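Side-chain contacts in acetamidase (PDB 2II1), which binds calcium ions and probably hydrolyses carbon-nitrogen bonds of linear amides: residues A[117-120]-A[124-127]; A[247-252]-A[290-295]. All blocks are in the same frame, centred on the assembly; numbering follows the deposited sequence.

In the fold
Both contacts come in series along the chain: contact 1 is complete before contact 2 begins, so they neither nest nor cross. Contact 1 (117-120 with 124-127) closes a tight loop of three residues, the turn of a β-hairpin at the edge of a four-stranded antiparallel sheet. Contact 2 (247-252 with 290-295) closes a longer loop that takes in helix 258-268 and strands 270-275 and 281-288, and brings the short helix 289-294 back against helix 235-253. Within one chain their centres lie 38 Å apart, but the dimer joins the two regions: Leu124 and Pro127 pack on Lys294 and Tyr291 of the second subunit.

Contact 1: residues A[117-120]-A[124-127]; sequences DVVY and LRLP
A β-hairpin, strand 117-119 followed by strand 125-127, brings Val118 opposite Leu126 as a hydrogen-bonded antiparallel pair. Val118 N donates to Leu126 O at 2.6 Å, and Leu126 N returns a nearly straight bond to Val118 O at 2.8 Å. Nearer the turn, Tyr120 N reaches Leu124 O at 3.2 Å. Val119 and Arg125 share one face of the hairpin, and from it the arginine reaches Asp117 in a salt bridge: Arg125 NH2 meets Asp117 OD2 at 2.8 Å on the anti side of the carboxylate, and a weak second bond from NE grips the same oxygen. OD2 lies in the guanidinium plane, whereas the carboxylate is turned 82° to it. A bend at chi3 (80°) brings the guanidinium back over strand 117-119, where Val119 CG2 packs on one of its faces, 3.5 Å from Arg125 NH1. A leucine in place of Arg125 would probably leave the Asp117 carboxylate without its charged mate across the hairpin. Val118 CB and Leu126 CB touch at 4.0 Å on the other face. At the turn end Leu124 CD1 meets Tyr120 CD1 at 3.8 Å, oblique to the ring. Val118 and Val119 pack on strand 107-114, and Tyr120 OH bonds Glu260 O of the second subunit, whose Tyr291 packs on Leu126.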
loop_
_atom_site.group_PDB
_atom_site.type_symbol
_atom_site.label_atom_id
_atom_site.label_comp_id
_atom_site.label_asym_id
_atom_site.label_seq_id
_atom_site.Cartn_x
_atom_site.Cartn_y
_atom_site.Cartn_z
ATOM N N ASP A 117 13.568 -6.690 -19.889
ATOM C CA ASP A 117 12.139 -7.105 -19.852
ATOM C C ASP A 117 11.922 -8.506 -19.275
ATOM O O ASP A 117 12.754 -9.392 -19.483
ATOM C CB ASP A 117 11.531 -7.094 -21.279
ATOM C CG ASP A 117 11.563 -5.717 -21.936
ATOM O OD1 ASP A 117 11.220 -4.716 -21.271
ATOM O OD2 ASP A 117 11.927 -5.623 -23.119
ATOM N N VAL A 118 10.814 -8.708 -18.559
ATOM C CA VAL A 118 10.285 -10.055 -18.268
ATOM C C VAL A 118 9.220 -10.399 -19.336
ATOM O O VAL A 118 8.181 -9.720 -19.466
ATOM C CB VAL A 118 9.691 -10.183 -16.824
ATOM C CG1 VAL A 118 9.095 -11.572 -16.589
ATOM C CG2 VAL A 118 10.730 -9.846 -15.732
ATOM N N VAL A 119 9.484 -11.433 -20.133
ATOM C CA VAL A 119 8.573 -11.784 -21.209
ATOM C C VAL A 119 7.394 -12.630 -20.678
ATOM O O VAL A 119 7.589 -13.793 -20.296
ATOM C CB VAL A 119 9.311 -12.500 -22.378
ATOM C CG1 VAL A 119 8.306 -12.857 -23.503
ATOM C CG2 VAL A 119 10.409 -11.602 -22.948
ATOM N N TYR A 120 6.196 -12.030 -20.644
ATOM C CA TYR A 120 4.966 -12.698 -20.177
ATOM C C TYR A 120 4.288 -13.463 -21.322
ATOM O O TYR A 120 3.895 -14.616 -21.176
ATOM C CB TYR A 120 4.009 -11.654 -19.560
ATOM C CG TYR A 120 2.671 -12.169 -19.031
ATOM C CD1 TYR A 120 1.602 -12.461 -19.900
ATOM C CD2 TYR A 120 2.449 -12.308 -17.659
ATOM C CE1 TYR A 120 0.352 -12.922 -19.399
ATOM C CE2 TYR A 120 1.229 -12.769 -17.159
ATOM C CZ TYR A 120 0.186 -13.083 -18.032
ATOM O OH TYR A 120 -1.020 -13.508 -17.520
ATOM N N LEU A 124 2.634 -9.061 -24.103
ATOM C CA LEU A 124 2.868 -8.428 -22.786
ATOM C C LEU A 124 4.308 -8.614 -22.281
ATOM O O LEU A 124 4.847 -9.706 -22.293
ATOM C CB LEU A 124 1.905 -8.976 -21.721
ATOM C CG LEU A 124 0.444 -8.515 -21.630
ATOM C CD1 LEU A 124 -0.313 -9.276 -20.532
ATOM C CD2 LEU A 124 0.364 -7.027 -21.375
ATOM N N ARG A 125 4.910 -7.532 -21.816
ATOM C CA ARG A 125 6.251 -7.571 -21.257
ATOM C C ARG A 125 6.261 -6.753 -19.981
ATOM O O ARG A 125 5.618 -5.694 -19.897
ATOM C CB ARG A 125 7.270 -7.025 -22.256
ATOM C CG ARG A 125 7.429 -7.884 -23.484
ATOM C CD ARG A 125 8.176 -7.166 -24.612
ATOM N NE ARG A 125 9.637 -7.157 -24.455
ATOM C CZ ARG A 125 10.468 -8.109 -24.883
ATOM N NH1 ARG A 125 10.014 -9.201 -25.484
ATOM N NH2 ARG A 125 11.775 -7.984 -24.685
ATOM N N LEU A 126 6.964 -7.259 -18.979
ATOM C CA LEU A 126 7.106 -6.529 -17.725
ATOM C C LEU A 126 8.509 -5.970 -17.595
ATOM O O LEU A 126 9.452 -6.530 -18.117
ATOM C CB LEU A 126 6.777 -7.412 -16.523
ATOM C CG LEU A 126 5.551 -8.325 -16.590
ATOM C CD1 LEU A 126 5.242 -8.889 -15.225
ATOM C CD2 LEU A 126 4.329 -7.609 -17.155
ATOM N N PRO A 127 8.649 -4.855 -16.880
ATOM C CA PRO A 127 9.989 -4.348 -16.644
ATOM C C PRO A 127 10.756 -5.288 -15.748
ATOM O O PRO A 127 10.190 -5.852 -14.815
ATOM C CB PRO A 127 9.765 -2.985 -15.956
ATOM C CG PRO A 127 8.305 -2.755 -15.944
ATOM C CD PRO A 127 7.604 -4.031 -16.250
#

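Contact 2: residues A[247-252]-A[290-295]; sequences ATFLAN and HYFEKL
Helix 235-253 and the short helix 289-294 pack here through side chains alone, their nearest CA atoms, those of Leu250 and Phe292, standing 8.6 Å apart. No hydrogen bond crosses, and the contact is small and wholly apolar. Phe292 CE1 is the shared point: it lies 3.7 Å from Phe249 CE2 and 3.9 Å from Leu250 CD2, between one aromatic and one aliphatic neighbour. The two phenylalanine side chains meet through these ring carbons at a slant, without a stack. With chi1 at 169°, Phe249 extends away from its own backbone N, and the ring points out toward helix 289-294. Leu250 comes in at about a right angle to Phe292, and its CD2 also meets Leu295 CD1 at 3.6 Å, the shortest approach of the contact. That single methyl therefore touches both Phe292 and Leu295, three residues apart along the chain. Leu250 chi1 (-91°) lies away from a staggered value, which suggests that some torsional strain accompanies the approach of CD2. Leu295 also packs on Leu256, which with Ala251 and Thr254 belongs to a calcium site seen for this protein but not occupied in this chain. Each ring has an edge-to-face partner, Phe215 for Phe249 and Phe226 for Phe292. Leu250 packs on Leu265 of helix 258-268, and Leu287 of strand 281-288 meets both Leu250 and Phe292, joining the two helices to the sheet.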
loop_
_atom_site.group_PDB
_atom_site.type_symbol
_atom_site.label_atom_id
_atom_site.label_comp_id
_atom_site.label_asym_id
_atom_site.label_seq_id
_atom_site.Cartn_x
_atom_site.Cartn_y
_atom_site.Cartn_z
ATOM N N ALA A 247 6.388 6.247 13.897
ATOM C CA ALA A 247 5.940 7.335 14.788
ATOM C C ALA A 247 6.767 7.424 16.102
ATOM O O ALA A 247 7.081 8.511 16.591
ATOM C CB ALA A 247 4.421 7.170 15.078
ATOM N N THR A 248 7.085 6.272 16.691
ATOM C CA THR A 248 7.848 6.251 17.937
ATOM C C THR A 248 9.309 6.586 17.646
ATOM O O THR A 248 9.945 7.239 18.452
ATOM C CB THR A 248 7.729 4.913 18.720
ATOM O OG1 THR A 248 8.234 3.831 17.931
ATOM C CG2 THR A 248 6.283 4.615 19.125
ATOM N N PHE A 249 9.829 6.154 16.503
ATOM C CA PHE A 249 11.171 6.598 16.033
ATOM C C PHE A 249 11.316 8.141 15.928
ATOM O O PHE A 249 12.214 8.750 16.520
ATOM C CB PHE A 249 11.511 5.943 14.679
ATOM C CG PHE A 249 12.728 6.527 14.012
ATOM C CD1 PHE A 249 13.909 6.702 14.718
ATOM C CD2 PHE A 249 12.691 6.881 12.685
ATOM C CE1 PHE A 249 15.048 7.260 14.081
ATOM C CE2 PHE A 249 13.814 7.430 12.048
ATOM C CZ PHE A 249 14.995 7.614 12.762
ATOM N N LEU A 250 10.433 8.747 15.142
ATOM C CA LEU A 250 10.365 10.200 14.969
ATOM C C LEU A 250 10.191 10.947 16.310
ATOM O O LEU A 250 10.843 11.959 16.560
ATOM C CB LEU A 250 9.200 10.548 14.015
ATOM C CG LEU A 250 9.443 10.650 12.510
ATOM C CD1 LEU A 250 8.159 11.076 11.771
ATOM C CD2 LEU A 250 10.560 11.623 12.208
ATOM N N ALA A 251 9.318 10.438 17.167
ATOM C CA ALA A 251 9.064 11.051 18.453
ATOM C C ALA A 251 10.313 10.953 19.314
ATOM O O ALA A 251 10.802 11.971 19.794
ATOM C CB ALA A 251 7.895 10.395 19.120
ATOM N N ASN A 252 10.853 9.741 19.453
ATOM C CA ASN A 252 12.026 9.490 20.288
ATOM C C ASN A 252 13.291 10.210 19.849
ATOM O O ASN A 252 14.083 10.636 20.683
ATOM C CB ASN A 252 12.338 7.987 20.350
ATOM C CG ASN A 252 11.353 7.218 21.206
ATOM O OD1 ASN A 252 10.552 7.805 21.932
ATOM N ND2 ASN A 252 11.410 5.896 21.125
ATOM N N HIS A 290 13.668 13.918 2.830
ATOM C CA HIS A 290 13.831 15.354 3.025
ATOM C C HIS A 290 13.152 15.866 4.307
ATOM O O HIS A 290 13.515 16.937 4.778
ATOM C CB HIS A 290 13.380 16.136 1.781
ATOM C CG HIS A 290 11.896 16.150 1.571
ATOM N ND1 HIS A 290 11.053 16.990 2.272
ATOM C CD2 HIS A 290 11.106 15.439 0.732
ATOM C CE1 HIS A 290 9.808 16.788 1.880
ATOM N NE2 HIS A 290 9.811 15.854 0.944
ATOM N N TYR A 291 12.197 15.104 4.877
ATOM C CA TYR A 291 11.578 15.427 6.174
ATOM C C TYR A 291 12.525 15.114 7.331
ATOM O O TYR A 291 12.628 15.887 8.296
ATOM C CB TYR A 291 10.229 14.686 6.369
ATOM C CG TYR A 291 9.127 15.114 5.403
ATOM C CD1 TYR A 291 8.560 16.386 5.481
ATOM C CD2 TYR A 291 8.669 14.254 4.408
ATOM C CE1 TYR A 291 7.563 16.779 4.612
ATOM C CE2 TYR A 291 7.671 14.648 3.525
ATOM C CZ TYR A 291 7.123 15.910 3.639
ATOM O OH TYR A 291 6.158 16.312 2.772
ATOM N N PHE A 292 13.235 13.994 7.224
ATOM C CA PHE A 292 14.311 13.659 8.152
ATOM C C PHE A 292 15.450 14.677 8.089
ATOM O O PHE A 292 16.024 14.997 9.108
ATOM C CB PHE A 292 14.854 12.255 7.884
ATOM C CG PHE A 292 13.843 11.188 8.087
ATOM C CD1 PHE A 292 13.558 10.721 9.347
ATOM C CD2 PHE A 292 13.119 10.685 7.016
ATOM C CE1 PHE A 292 12.581 9.753 9.512
ATOM C CE2 PHE A 292 12.139 9.732 7.202
ATOM C CZ PHE A 292 11.885 9.274 8.445
ATOM N N GLU A 293 15.788 15.181 6.909
ATOM C CA GLU A 293 16.847 16.203 6.796
ATOM C C GLU A 293 16.413 17.456 7.568
ATOM O O GLU A 293 17.147 17.967 8.400
ATOM C CB GLU A 293 17.122 16.576 5.334
ATOM C CG GLU A 293 17.458 15.406 4.419
ATOM N N LYS A 294 15.206 17.930 7.276
ATOM C CA LYS A 294 14.552 19.016 8.015
ATOM C C LYS A 294 14.571 18.816 9.540
ATOM O O LYS A 294 14.897 19.737 10.279
ATOM C CB LYS A 294 13.090 19.189 7.545
ATOM C CG LYS A 294 12.897 19.819 6.166
ATOM C CD LYS A 294 11.447 19.617 5.664
ATOM C CE LYS A 294 11.265 20.003 4.207
ATOM N NZ LYS A 294 12.092 21.204 3.831
ATOM N N LEU A 295 14.243 17.615 10.010
ATOM C CA LEU A 295 14.224 17.334 11.444
ATOM C C LEU A 295 15.614 17.095 12.051
ATOM O O LEU A 295 15.709 16.849 13.238
ATOM C CB LEU A 295 13.309 16.143 11.754
ATOM C CG LEU A 295 11.818 16.422 11.559
ATOM C CD1 LEU A 295 11.015 15.124 11.551
ATOM C CD2 LEU A 295 11.315 17.409 12.633
#